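Local coordinates for Endoglucanase(Endo-1,4-beta-glucanase)protein (Pseudomonas stutzeri, PDB 6R2J), which probably hydrolyses internal beta-1,4-glycosidic bonds of cellulose as a family 5 endoglucanase, and binds cellobiose in this structure, at residues P58-W61 against E62-Q65; L84-A87 against A88-G91; V122-K125 against L126-F130; P227-G230 against V231-A234; M307-M310 against R311-L314. All blocks are in the same frame, centred on the assembly; numbering follows the deposited sequence. Where two conformers were deposited one is given.

Contact 1 of 5, residues P58-W61 against E62-Q65; sequences PFIW and ERVQ
The backbone leaves strand 54-59 after Phe59 and turns at once, with Ile60 O taking Arg63 N at 3.2 Å and Trp61 O taking Gln65 N at 2.8 Å. This is a beta-to-alpha connection at the end of a strand of the TIM barrel. Gln65 grips Trp61 a second time through its side chain. CG of Trp61 lies anti to the backbone N (chi1 -179°), which brings the indole alongside the extended Gln65 chain. The two side chains point the same way, and CB of Gln65 lies 3.7 Å from CD1 of Trp61. NE2 of Gln65 gives a hydrogen bond to Ser70 O, which helps set which way the amide faces. Arg63 runs extended past Ile60, the two side chains crossing at a slant. CD1 of Ile60 covers one guanidinium face, 3.6 Å from NH1 of Arg63. The guanidinium is held by backbone oxygens elsewhere, among them Phe23 O, Ile27 O and Pro29 O. The buried guanidinium thus has carbonyl oxygens for its N-H groups and a methyl group over one face. The Glu62 carboxylate bonds to Asn100 ND2 and His105 N, with its OE1 3.6 Å from CB of Ile60. The indole N-H ends on a lone pair of the Gln65 amide oxygen: Trp61 NE1 lies 2.9 Å from Gln65 OE1, with an N-H...O angle of 172°.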
loop_
_atom_site.group_PDB
_atom_site.type_symbol
_atom_site.label_atom_id
_atom_site.label_comp_id
_atom_site.label_asym_id
_atom_site.label_seq_id
_atom_site.Cartn_x
_atom_site.Cartn_y
_atom_site.Cartn_z
ATOM N N PRO A 58 4.646 -3.920 -2.973
ATOM C CA PRO A 58 5.911 -3.264 -2.591
ATOM C C PRO A 58 7.118 -3.707 -3.434
ATOM O O PRO A 58 7.281 -4.884 -3.786
ATOM C CB PRO A 58 6.091 -3.644 -1.109
ATOM C CG PRO A 58 4.715 -4.097 -0.638
ATOM C CD PRO A 58 4.051 -4.699 -1.857
ATOM N N PHE A 59 7.977 -2.731 -3.730
ATOM C CA PHE A 59 9.291 -2.914 -4.313
ATOM C C PHE A 59 10.174 -1.869 -3.636
ATOM O O PHE A 59 9.685 -0.958 -2.930
ATOM C CB PHE A 59 9.186 -2.800 -5.830
ATOM C CG PHE A 59 8.968 -1.403 -6.293
ATOM C CD1 PHE A 59 7.704 -0.854 -6.275
ATOM C CD2 PHE A 59 10.053 -0.600 -6.658
ATOM C CE1 PHE A 59 7.502 0.460 -6.670
ATOM C CE2 PHE A 59 9.878 0.702 -7.033
ATOM C CZ PHE A 59 8.600 1.237 -7.066
ATOM N N ILE A 60 11.491 -1.989 -3.829
ATOM C CA ILE A 60 12.392 -0.981 -3.283
ATOM C C ILE A 60 13.154 -0.252 -4.384
ATOM O O ILE A 60 13.513 -0.818 -5.424
ATOM C CB ILE A 60 13.315 -1.485 -2.146
ATOM C CG1 ILE A 60 14.246 -2.595 -2.640
ATOM C CG2 ILE A 60 12.439 -1.936 -0.925
ATOM C CD1 ILE A 60 15.256 -3.028 -1.590
ATOM N N TRP A 61 13.406 1.020 -4.131
ATOM C CA TRP A 61 14.145 1.857 -5.073
ATOM C C TRP A 61 15.531 1.269 -5.373
ATOM O O TRP A 61 15.966 1.235 -6.534
ATOM C CB TRP A 61 14.171 3.283 -4.498
ATOM C CG TRP A 61 14.852 4.321 -5.286
ATOM C CD1 TRP A 61 15.471 4.195 -6.513
ATOM C CD2 TRP A 61 15.022 5.683 -4.882
ATOM N NE1 TRP A 61 16.029 5.397 -6.873
ATOM C CE2 TRP A 61 15.757 6.330 -5.902
ATOM C CE3 TRP A 61 14.626 6.419 -3.749
ATOM C CZ2 TRP A 61 16.092 7.671 -5.830
ATOM C CZ3 TRP A 61 14.985 7.742 -3.673
ATOM C CH2 TRP A 61 15.724 8.356 -4.706
ATOM N N GLU A 62 16.193 0.716 -4.347
ATOM C CA GLU A 62 17.553 0.211 -4.496
ATOM C C GLU A 62 17.649 -0.930 -5.503
ATOM O O GLU A 62 18.729 -1.178 -6.042
ATOM C CB GLU A 62 18.066 -0.236 -3.125
ATOM C CG GLU A 62 18.321 0.917 -2.148
ATOM C CD GLU A 62 17.096 1.301 -1.297
ATOM O OE1 GLU A 62 15.986 0.813 -1.578
ATOM O OE2 GLU A 62 17.244 2.110 -0.349
ATOM N N ARG A 63 16.564 -1.632 -5.773
ATOM C CA ARG A 63 16.597 -2.711 -6.743
ATOM C C ARG A 63 16.215 -2.252 -8.143
ATOM O O ARG A 63 16.559 -2.953 -9.101
ATOM C CB ARG A 63 15.744 -3.898 -6.241
ATOM C CG ARG A 63 16.379 -4.621 -5.059
ATOM C CD ARG A 63 15.482 -5.662 -4.388
ATOM N NE ARG A 63 16.222 -6.301 -3.286
ATOM C CZ ARG A 63 15.714 -6.697 -2.115
ATOM N NH1 ARG A 63 14.433 -6.567 -1.853
ATOM N NH2 ARG A 63 16.504 -7.262 -1.201
ATOM N N VAL A 64 15.471 -1.137 -8.275
ATOM C CA VAL A 64 15.188 -0.563 -9.601
ATOM C C VAL A 64 16.311 0.366 -10.045
ATOM O O VAL A 64 16.502 0.565 -11.252
ATOM C CB VAL A 64 13.827 0.157 -9.768
ATOM C CG1 VAL A 64 12.671 -0.833 -9.590
ATOM C CG2 VAL A 64 13.746 1.371 -8.839
ATOM N N GLN A 65 17.028 0.972 -9.092
ATOM C CA GLN A 65 18.157 1.857 -9.377
ATOM C C GLN A 65 19.242 1.570 -8.339
ATOM O O GLN A 65 19.174 2.037 -7.198
ATOM C CB GLN A 65 17.733 3.322 -9.369
ATOM C CG GLN A 65 18.795 4.243 -9.971
ATOM C CD GLN A 65 18.332 5.683 -10.074
ATOM O OE1 GLN A 65 17.580 6.153 -9.231
ATOM N NE2 GLN A 65 18.755 6.380 -11.121
#

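Contact 2 of 5, residues L84-A87 against A88-G91; sequences LDLA and AQNG
Asn90 turns its amide back over the last turn of helix 74-89 and gives an N-H to Leu86. This is the C-terminal end of the helix, closed by a Schellman motif with Gly91 as its C-prime residue. ND2 of Asn90 lies 3.0 Å from O of Leu86, and the bond is fairly straight at 160°. The oxygen sits near the plane of the Asn90 amide, while the N-H reaches the Leu86 carbonyl at a tilt from its plane. CG of Asn90 lies beside its own backbone N, anti to the carbonyl carbon (chi1 -78°), and this folds the amide back toward the helix. The backbone N of Asn90 adds weak bonds to O of Leu86 and O of Ala87. The straighter side-chain bond adds to the weak backbone bond on the same Leu86 oxygen.

Gln89 is oriented differently. Its extended chain passes beside the carbonyl of Asp85, with CG 3.3 Å from O of Asp85, and the amide stays at the exposed surface. The same oxygen accepts the backbone N of Gln89 at 3.0 Å. Asp85 points away from this turn, and its OD1 bonds to His133. Leu84 and Ala87 face inward onto Val94 of strand 93-98, while Leu86 and Asn90 touch Phe44 of helix 41-49. Gly91 has positive phi, a conformation that favours glycine. It lets the chain reverse, so that Gln92 N reaches Ala87 O and N of Gly91 lies 3.0 Å from O of Ala88.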
loop_
_atom_site.group_PDB
_atom_site.type_symbol
_atom_site.label_atom_id
_atom_site.label_comp_id
_atom_site.label_asym_id
_atom_site.label_seq_id
_atom_site.Cartn_x
_atom_site.Cartn_y
_atom_site.Cartn_z
ATOM N N LEU A 84 2.435 -6.491 -13.251
ATOM C CA LEU A 84 1.293 -5.748 -13.772
ATOM C C LEU A 84 0.568 -6.550 -14.841
ATOM O O LEU A 84 -0.663 -6.503 -14.921
ATOM C CB LEU A 84 1.749 -4.416 -14.354
ATOM C CG LEU A 84 2.469 -3.389 -13.490
ATOM C CD1 LEU A 84 2.994 -2.199 -14.297
ATOM C CD2 LEU A 84 1.510 -2.932 -12.397
ATOM N N ASP A 85 1.313 -7.287 -15.672
ATOM C CA ASP A 85 0.681 -8.091 -16.720
ATOM C C ASP A 85 -0.209 -9.167 -16.124
ATOM O O ASP A 85 -1.330 -9.402 -16.589
ATOM C CB ASP A 85 1.746 -8.774 -17.572
ATOM C CG ASP A 85 2.428 -7.835 -18.537
ATOM O OD1 ASP A 85 1.812 -6.801 -18.915
ATOM O OD2 ASP A 85 3.593 -8.156 -18.904
ATOM N N LEU A 86 0.314 -9.892 -15.129
ATOM C CA LEU A 86 -0.423 -11.009 -14.545
ATOM C C LEU A 86 -1.624 -10.508 -13.758
ATOM O O LEU A 86 -2.705 -11.107 -13.816
ATOM C CB LEU A 86 0.517 -11.857 -13.673
ATOM C CG LEU A 86 1.642 -12.589 -14.430
ATOM C CD1 LEU A 86 2.581 -13.194 -13.439
ATOM C CD2 LEU A 86 1.089 -13.641 -15.361
ATOM N N ALA A 87 -1.464 -9.382 -13.049
ATOM C CA ALA A 87 -2.609 -8.759 -12.385
ATOM C C ALA A 87 -3.710 -8.451 -13.389
ATOM O O ALA A 87 -4.869 -8.847 -13.199
ATOM C CB ALA A 87 -2.175 -7.498 -11.615
ATOM N N ALA A 88 -3.359 -7.781 -14.491
ATOM C CA ALA A 88 -4.374 -7.284 -15.423
ATOM C C ALA A 88 -5.076 -8.427 -16.160
ATOM O O ALA A 88 -6.285 -8.353 -16.449
ATOM C CB ALA A 88 -3.732 -6.337 -16.442
ATOM N N GLN A 89 -4.327 -9.477 -16.500
ATOM C CA GLN A 89 -4.958 -10.629 -17.122
ATOM C C GLN A 89 -6.024 -11.225 -16.218
ATOM O O GLN A 89 -6.991 -11.825 -16.714
ATOM C CB GLN A 89 -3.925 -11.704 -17.431
ATOM C CG GLN A 89 -2.987 -11.387 -18.566
ATOM C CD GLN A 89 -1.898 -12.436 -18.733
ATOM O OE1 GLN A 89 -0.838 -12.087 -19.147
ATOM N NE2 GLN A 89 -2.151 -13.700 -18.398
ATOM N N ASN A 90 -5.849 -11.107 -14.902
ATOM C CA ASN A 90 -6.785 -11.630 -13.929
ATOM C C ASN A 90 -7.748 -10.576 -13.427
ATOM O O ASN A 90 -8.287 -10.721 -12.326
ATOM C CB ASN A 90 -6.036 -12.239 -12.758
ATOM C CG ASN A 90 -5.479 -13.608 -13.082
ATOM O OD1 ASN A 90 -6.221 -14.628 -13.130
ATOM N ND2 ASN A 90 -4.156 -13.658 -13.313
ATOM N N GLY A 91 -7.977 -9.522 -14.209
ATOM C CA GLY A 91 -8.955 -8.514 -13.841
ATOM C C GLY A 91 -8.623 -7.702 -12.622
ATOM O O GLY A 91 -9.536 -7.133 -12.020
#

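Contact 3 of 5, residues V122-K125 against L126-F130; sequences VWRK and LAERF
Leu126 lies against Trp123 on the buried side of helix 116-130, one of the outer helices of the TIM barrel. The chain starts at CB, which sits 3.9 Å from CE3 of Trp123. Next comes CG, beside the backbone N (chi1 -69°), and this turns it to O of Val122 at 3.1 Å. CD1 then rests over the indole face. It lies 4.0 Å from the centroid of the six-membered ring of Trp123, only 13° off the normal, a CH-pi contact. The same methyl touches CG2 of Val122 more loosely. Met98 of strand 93-98 also packs on Leu126, and Ile77 of helix 74-89 touches it. NE1 of the indole bonds to Ile141 O, which probably helps to hold the ring in this orientation.

Regular i to i+4 bonds run beneath, such as Leu126 N to Val122 O at 2.7 Å. The solvent side is polar. The Arg124 chain lies alongside Glu128, but its NE is paired with Glu165 of helix 152-166. Arg129 bends at its second torsion, and CG passes 3.3 Å from O of Lys125. A water sits at the edge of the guanidinium, in its plane. This water accepts from NE of Arg129 at 2.6 Å and donates to O of Lys125 at 2.8 Å.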
loop_
_atom_site.group_PDB
_atom_site.type_symbol
_atom_site.label_atom_id
_atom_site.label_comp_id
_atom_site.label_asym_id
_atom_site.label_seq_id
_atom_site.Cartn_x
_atom_site.Cartn_y
_atom_site.Cartn_z
ATOM N N VAL A 122 13.659 9.276 -10.599
ATOM C CA VAL A 122 13.361 7.853 -10.574
ATOM C C VAL A 122 11.871 7.638 -10.786
ATOM O O VAL A 122 11.468 6.715 -11.490
ATOM C CB VAL A 122 13.958 7.124 -9.344
ATOM C CG1 VAL A 122 13.202 7.403 -8.089
ATOM C CG2 VAL A 122 14.038 5.634 -9.674
ATOM N N TRP A 123 11.027 8.527 -10.230
ATOM C CA TRP A 123 9.588 8.365 -10.421
ATOM C C TRP A 123 9.181 8.780 -11.831
ATOM O O TRP A 123 8.359 8.118 -12.479
ATOM C CB TRP A 123 8.808 9.108 -9.328
ATOM C CG TRP A 123 8.437 8.147 -8.222
ATOM C CD1 TRP A 123 8.800 8.201 -6.888
ATOM C CD2 TRP A 123 7.658 6.961 -8.371
ATOM N NE1 TRP A 123 8.294 7.106 -6.214
ATOM C CE2 TRP A 123 7.591 6.332 -7.097
ATOM C CE3 TRP A 123 7.024 6.352 -9.457
ATOM C CZ2 TRP A 123 6.894 5.139 -6.889
ATOM C CZ3 TRP A 123 6.323 5.153 -9.233
ATOM C CH2 TRP A 123 6.256 4.577 -7.956
ATOM N N ARG A 124 9.781 9.854 -12.331
ATOM C CA ARG A 124 9.577 10.193 -13.726
ATOM C C ARG A 124 9.971 9.024 -14.617
ATOM O O ARG A 124 9.225 8.643 -15.523
ATOM C CB ARG A 124 10.362 11.455 -14.073
ATOM C CG ARG A 124 9.870 12.073 -15.382
ATOM C CD ARG A 124 10.719 13.249 -15.836
ATOM N NE ARG A 124 10.789 14.334 -14.859
ATOM C CZ ARG A 124 11.825 14.550 -14.058
ATOM N NH1 ARG A 124 12.879 13.757 -14.110
ATOM N NH2 ARG A 124 11.809 15.556 -13.209
ATOM N N LYS A 125 11.142 8.441 -14.371
ATOM C CA LYS A 125 11.593 7.322 -15.188
ATOM C C LYS A 125 10.687 6.116 -15.019
ATOM O O LYS A 125 10.362 5.456 -16.008
ATOM C CB LYS A 125 13.038 6.948 -14.857
ATOM C CG LYS A 125 14.092 7.727 -15.614
ATOM C CD LYS A 125 15.432 7.097 -15.355
ATOM C CE LYS A 125 16.549 7.775 -16.114
ATOM N NZ LYS A 125 17.130 8.868 -15.292
ATOM N N LEU A 126 10.287 5.791 -13.781
ATOM C CA LEU A 126 9.357 4.675 -13.581
ATOM C C LEU A 126 8.011 4.925 -14.267
ATOM O O LEU A 126 7.434 4.013 -14.881
ATOM C CB LEU A 126 9.145 4.417 -12.089
ATOM C CG LEU A 126 10.323 3.843 -11.300
ATOM C CD1 LEU A 126 10.026 3.839 -9.825
ATOM C CD2 LEU A 126 10.622 2.453 -11.818
ATOM N N ALA A 127 7.481 6.151 -14.171
ATOM C CA ALA A 127 6.196 6.437 -14.805
ATOM C C ALA A 127 6.283 6.316 -16.324
ATOM O O ALA A 127 5.305 5.932 -16.969
ATOM C CB ALA A 127 5.705 7.821 -14.377
ATOM N N GLU A 128 7.440 6.650 -16.913
ATOM C CA GLU A 128 7.667 6.424 -18.338
ATOM C C GLU A 128 7.618 4.940 -18.680
ATOM O O GLU A 128 7.141 4.564 -19.752
ATOM C CB GLU A 128 9.036 6.991 -18.741
ATOM C CG GLU A 128 9.163 8.537 -18.803
ATOM C CD GLU A 128 10.630 9.008 -18.905
ATOM O OE1 GLU A 128 11.479 8.219 -19.365
ATOM O OE2 GLU A 128 10.951 10.158 -18.524
ATOM N N ARG A 129 8.091 4.079 -17.785
ATOM C CA ARG A 129 8.079 2.650 -18.090
ATOM C C ARG A 129 6.670 2.043 -18.018
ATOM O O ARG A 129 6.355 1.112 -18.777
ATOM C CB ARG A 129 8.998 1.902 -17.123
ATOM C CG ARG A 129 10.463 2.327 -17.063
ATOM C CD ARG A 129 11.212 2.021 -18.364
ATOM N NE ARG A 129 12.576 2.535 -18.259
ATOM C CZ ARG A 129 13.667 1.772 -18.224
ATOM N NH1 ARG A 129 13.546 0.446 -18.325
ATOM N NH2 ARG A 129 14.873 2.310 -18.098
ATOM N N PHE A 130 5.818 2.509 -17.082
ATOM C CA PHE A 130 4.535 1.849 -16.808
ATOM C C PHE A 130 3.294 2.641 -17.207
ATOM O O PHE A 130 2.188 2.096 -17.152
ATOM C CB PHE A 130 4.442 1.448 -15.327
ATOM C CG PHE A 130 5.612 0.646 -14.845
ATOM C CD1 PHE A 130 5.901 -0.563 -15.395
ATOM C CD2 PHE A 130 6.422 1.112 -13.835
ATOM C CE1 PHE A 130 6.999 -1.315 -14.920
ATOM C CE2 PHE A 130 7.509 0.388 -13.371
ATOM C CZ PHE A 130 7.797 -0.833 -13.913
HETATM O O HOH W 1 12.222 5.130 -18.076
#

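Contact 4 of 5, residues P227-G230 against V231-A234; sequences PMIG and VERA
Met228 and Glu232 are joined by a backbone bond at the start of helix 229-244, with Glu232 N 2.8 Å from Met228 O. Similar bonds follow from Arg233 N to Ile229 O and from Ala234 N to Gly230 O. A water extends the series before the helix. It donates to Pro227 O at 2.8 Å and accepts from Val231 N at 3.2 Å, so this early N-H has a partner.

The apolar contacts involve Met228 and Ile229. The Met228 chain bends at its second and third torsions and brings CE to CG2 of Val231 at 4.0 Å, the two side chains pointing the same way. CG1 of Ile229 lies over one face of the Arg233 guanidinium, 3.5 Å from NE. CG1 is anti to the backbone N (chi1 -159°), which carries it toward that face.

The charged groups behave differently. The extended Glu232 chain lies beside the first turn, with OE1 3.3 Å from CD1 of Ile229 and OE2 3.5 Å from CB of Met228. With an alanine here, the carboxylate would be gone, and CD1 of Ile229 would probably lose one of its neighbours, and the helix start a negative charge close to its first turn. Arg233 runs extended and gives NH1 to the backbone oxygens of Tyr208 and Asp210. It also forms a cation-pi contact with Phe213. The Arg233 side chain is about 8 Å from a bound glucose. The chemistry implies that the Arg233 charge is spent on carbonyl oxygens and the Phe213 ring, and that it links the helix start to two glycan-pocket residues, Tyr208 and Phe213.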
loop_
_atom_site.group_PDB
_atom_site.type_symbol
_atom_site.label_atom_id
_atom_site.label_comp_id
_atom_site.label_asym_id
_atom_site.label_seq_id
_atom_site.Cartn_x
_atom_site.Cartn_y
_atom_site.Cartn_z
ATOM N N PRO A 227 -12.375 -4.826 20.530
ATOM C CA PRO A 227 -12.993 -5.088 19.213
ATOM C C PRO A 227 -13.153 -3.841 18.332
ATOM O O PRO A 227 -13.342 -3.956 17.114
ATOM C CB PRO A 227 -14.354 -5.721 19.568
ATOM C CG PRO A 227 -14.561 -5.446 21.068
ATOM C CD PRO A 227 -13.180 -5.363 21.648
ATOM N N MET A 228 -13.088 -2.648 18.908
ATOM C CA MET A 228 -13.291 -1.411 18.163
ATOM C C MET A 228 -12.006 -0.610 17.941
ATOM O O MET A 228 -12.056 0.499 17.383
ATOM C CB MET A 228 -14.341 -0.544 18.879
ATOM C CG MET A 228 -15.749 -1.123 18.888
ATOM S SD MET A 228 -16.421 -1.414 17.224
ATOM C CE MET A 228 -17.053 0.204 16.762
ATOM N N ILE A 229 -10.855 -1.145 18.354
ATOM C CA ILE A 229 -9.587 -0.438 18.208
ATOM C C ILE A 229 -9.304 -0.140 16.747
ATOM O O ILE A 229 -8.705 0.890 16.426
ATOM C CB ILE A 229 -8.469 -1.216 18.929
ATOM C CG1 ILE A 229 -7.296 -0.299 19.252
ATOM C CG2 ILE A 229 -7.937 -2.365 18.102
ATOM C CD1 ILE A 229 -7.657 0.949 20.022
ATOM N N GLY A 230 -9.772 -0.982 15.836
ATOM C CA GLY A 230 -9.565 -0.682 14.441
ATOM C C GLY A 230 -10.372 0.526 14.015
ATOM O O GLY A 230 -9.872 1.400 13.313
ATOM N N VAL A 231 -11.632 0.600 14.444
ATOM C CA VAL A 231 -12.448 1.764 14.097
ATOM C C VAL A 231 -11.916 3.032 14.771
ATOM O O VAL A 231 -11.916 4.127 14.179
ATOM C CB VAL A 231 -13.927 1.519 14.438
ATOM C CG1 VAL A 231 -14.692 2.821 14.168
ATOM C CG2 VAL A 231 -14.501 0.339 13.679
ATOM N N GLU A 232 -11.470 2.903 16.018
ATOM C CA GLU A 232 -10.941 4.048 16.740
ATOM C C GLU A 232 -9.660 4.568 16.105
ATOM O O GLU A 232 -9.434 5.778 16.102
ATOM C CB GLU A 232 -10.709 3.646 18.186
ATOM C CG GLU A 232 -11.988 3.336 18.947
ATOM C CD GLU A 232 -11.741 2.510 20.216
ATOM O OE1 GLU A 232 -10.564 2.414 20.686
ATOM O OE2 GLU A 232 -12.751 1.974 20.769
ATOM N N ARG A 233 -8.811 3.680 15.576
ATOM C CA ARG A 233 -7.588 4.096 14.913
ATOM C C ARG A 233 -7.836 4.542 13.480
ATOM O O ARG A 233 -7.052 5.321 12.942
ATOM C CB ARG A 233 -6.526 2.985 15.026
ATOM C CG ARG A 233 -6.055 2.799 16.475
ATOM C CD ARG A 233 -4.966 1.766 16.658
ATOM N NE ARG A 233 -4.592 1.667 18.077
ATOM C CZ ARG A 233 -3.740 0.779 18.584
ATOM N NH1 ARG A 233 -3.166 -0.112 17.805
ATOM N NH2 ARG A 233 -3.451 0.780 19.869
ATOM N N ALA A 234 -8.933 4.125 12.860
ATOM C CA ALA A 234 -9.225 4.634 11.525
ATOM C C ALA A 234 -9.844 6.024 11.577
ATOM O O ALA A 234 -9.560 6.873 10.718
ATOM C CB ALA A 234 -10.158 3.667 10.803
HETATM O O HOH W 2 -12.119 -2.477 15.019
#

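Contact 5 of 5, residues M307-M310 against R311-L314; sequences MELM and RKHL
The Arg311 guanidinium has CA of Glu308 over the centre of one face, 4.2 Å above its plane. A water sits at its edge, in the plane, and accepts from NH2 of Arg311 at 2.9 Å. This water also reaches the Glu308 carboxylate, but Glu308 has a second conformer and the bridge is uncertain. Asp303 forms the salt bridge to NH1 of Arg311. The His313 ring has CG of Lys312 over the centre of one face. Its CD2 approaches O of Leu309 obliquely at 3.2 Å, and its NE2 bonds to Asp267 of helix 260-276.

The backbone here leaves helix 305-311 in a type I turn from Arg311 to Leu314. His313 N bonds to Met310 O at 2.9 Å. Lys312 bends at its third and fourth torsions, which brings NZ back over the helix end. NZ makes a weak bond to O of Leu309 and a salt bridge to Asp267. A second water accepts from N of Lys312 at 2.7 Å and from NZ of Lys312 at 2.9 Å. CE of Met310 meets CD2 of Leu314 at 4.0 Å. A leucine in place of His313 would probably leave Asp267 with Lys312 but without its imidazole partner. The chemistry implies that one carboxylate gathers both side chains and ties this turn to helix 260-276.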
loop_
_atom_site.group_PDB
_atom_site.type_symbol
_atom_site.label_atom_id
_atom_site.label_comp_id
_atom_site.label_asym_id
_atom_site.label_seq_id
_atom_site.Cartn_x
_atom_site.Cartn_y
_atom_site.Cartn_z
ATOM N N MET A 307 -8.641 -14.631 5.174
ATOM C CA MET A 307 -9.403 -14.605 3.928
ATOM C C MET A 307 -10.883 -14.851 4.204
ATOM O O MET A 307 -11.749 -14.123 3.710
ATOM C CB MET A 307 -8.816 -15.634 2.952
ATOM C CG MET A 307 -9.415 -15.665 1.552
ATOM S SD MET A 307 -9.512 -14.103 0.711
ATOM C CE MET A 307 -7.821 -13.914 0.139
ATOM N N GLU A 308 -11.198 -15.850 5.022
ATOM C CA GLU A 308 -12.587 -16.111 5.365
ATOM C C GLU A 308 -13.233 -14.915 6.056
ATOM O O GLU A 308 -14.416 -14.637 5.831
ATOM C CB GLU A 308 -12.652 -17.381 6.215
ATOM C CG GLU A 308 -12.104 -18.620 5.488
ATOM C CD GLU A 308 -12.330 -19.900 6.267
ATOM O OE1 GLU A 308 -12.362 -19.828 7.517
ATOM O OE2 GLU A 308 -12.465 -20.973 5.628
ATOM N N LEU A 309 -12.477 -14.175 6.867
ATOM C CA LEU A 309 -13.061 -13.001 7.511
ATOM C C LEU A 309 -13.278 -11.866 6.517
ATOM O O LEU A 309 -14.220 -11.081 6.673
ATOM C CB LEU A 309 -12.191 -12.554 8.688
ATOM C CG LEU A 309 -12.813 -11.407 9.469
ATOM C CD1 LEU A 309 -13.115 -11.680 10.920
ATOM C CD2 LEU A 309 -11.859 -10.213 9.355
ATOM N N MET A 310 -12.409 -11.759 5.506
ATOM C CA MET A 310 -12.528 -10.686 4.529
ATOM C C MET A 310 -13.797 -10.837 3.703
ATOM O O MET A 310 -14.412 -9.842 3.318
ATOM C CB MET A 310 -11.315 -10.700 3.595
ATOM C CG MET A 310 -10.040 -10.041 4.113
ATOM S SD MET A 310 -8.848 -9.836 2.700
ATOM C CE MET A 310 -9.879 -8.947 1.558
ATOM N N ARG A 311 -14.195 -12.071 3.405
ATOM C CA ARG A 311 -15.205 -12.284 2.372
ATOM C C ARG A 311 -16.531 -11.586 2.674
ATOM O O ARG A 311 -17.201 -11.118 1.738
ATOM C CB ARG A 311 -15.389 -13.778 2.109
ATOM C CG ARG A 311 -14.228 -14.374 1.342
ATOM C CD ARG A 311 -14.624 -15.647 0.648
ATOM N NE ARG A 311 -14.950 -16.708 1.602
ATOM C CZ ARG A 311 -14.200 -17.780 1.823
ATOM N NH1 ARG A 311 -13.054 -17.911 1.159
ATOM N NH2 ARG A 311 -14.613 -18.730 2.675
ATOM N N LYS A 312 -16.944 -11.515 3.950
ATOM C CA LYS A 312 -18.226 -10.877 4.233
ATOM C C LYS A 312 -18.231 -9.409 3.846
ATOM O O LYS A 312 -19.317 -8.832 3.680
ATOM C CB LYS A 312 -18.643 -11.060 5.696
ATOM C CG LYS A 312 -18.098 -10.044 6.672
ATOM C CD LYS A 312 -18.610 -10.274 8.119
ATOM C CE LYS A 312 -18.258 -11.686 8.676
ATOM N NZ LYS A 312 -16.786 -12.098 8.673
ATOM N N HIS A 313 -17.043 -8.800 3.671
ATOM C CA HIS A 313 -16.907 -7.356 3.497
ATOM C C HIS A 313 -16.629 -6.887 2.070
ATOM O O HIS A 313 -16.624 -5.677 1.841
ATOM C CB HIS A 313 -15.815 -6.787 4.420
ATOM C CG HIS A 313 -15.993 -7.153 5.858
ATOM N ND1 HIS A 313 -16.985 -6.618 6.651
ATOM C CD2 HIS A 313 -15.310 -8.020 6.643
ATOM C CE1 HIS A 313 -16.914 -7.155 7.857
ATOM N NE2 HIS A 313 -15.903 -8.003 7.879
ATOM N N LEU A 314 -16.453 -7.792 1.106
ATOM C CA LEU A 314 -16.134 -7.395 -0.269
ATOM C C LEU A 314 -17.287 -6.655 -0.964
ATOM O O LEU A 314 -17.053 -5.673 -1.680
ATOM C CB LEU A 314 -15.711 -8.633 -1.063
ATOM C CG LEU A 314 -14.499 -9.304 -0.417
ATOM C CD1 LEU A 314 -14.061 -10.534 -1.232
ATOM C CD2 LEU A 314 -13.336 -8.318 -0.267
HETATM O O HOH W 3 -16.562 -13.277 5.991
HETATM O O HOH W 4 -13.053 -21.133 2.632
#

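The five contacts follow one another along the chain and lie round one TIM barrel. Contact 1 is at the end of strand 54-59. Contact 2 closes helix 74-89, and contact 3 lies on helix 116-130. Contact 4 opens helix 229-244, and contact 5 follows helix 305-311. Contacts 1 and 3 have centres 12 Å apart: Phe59 meets Leu126 and Trp123, and Trp61 meets Val122. Leu84 of contact 2 meets Phe130. Contact 3 thus touches both contact 1 and contact 2, which do not touch each other. Contacts 4 and 5 lie across the barrel from contacts 1 and 3, with centres 31 to 37 Å from them. Contact 4 lies near the bound glycan, with the Arg233 side chain about 8 Å from it.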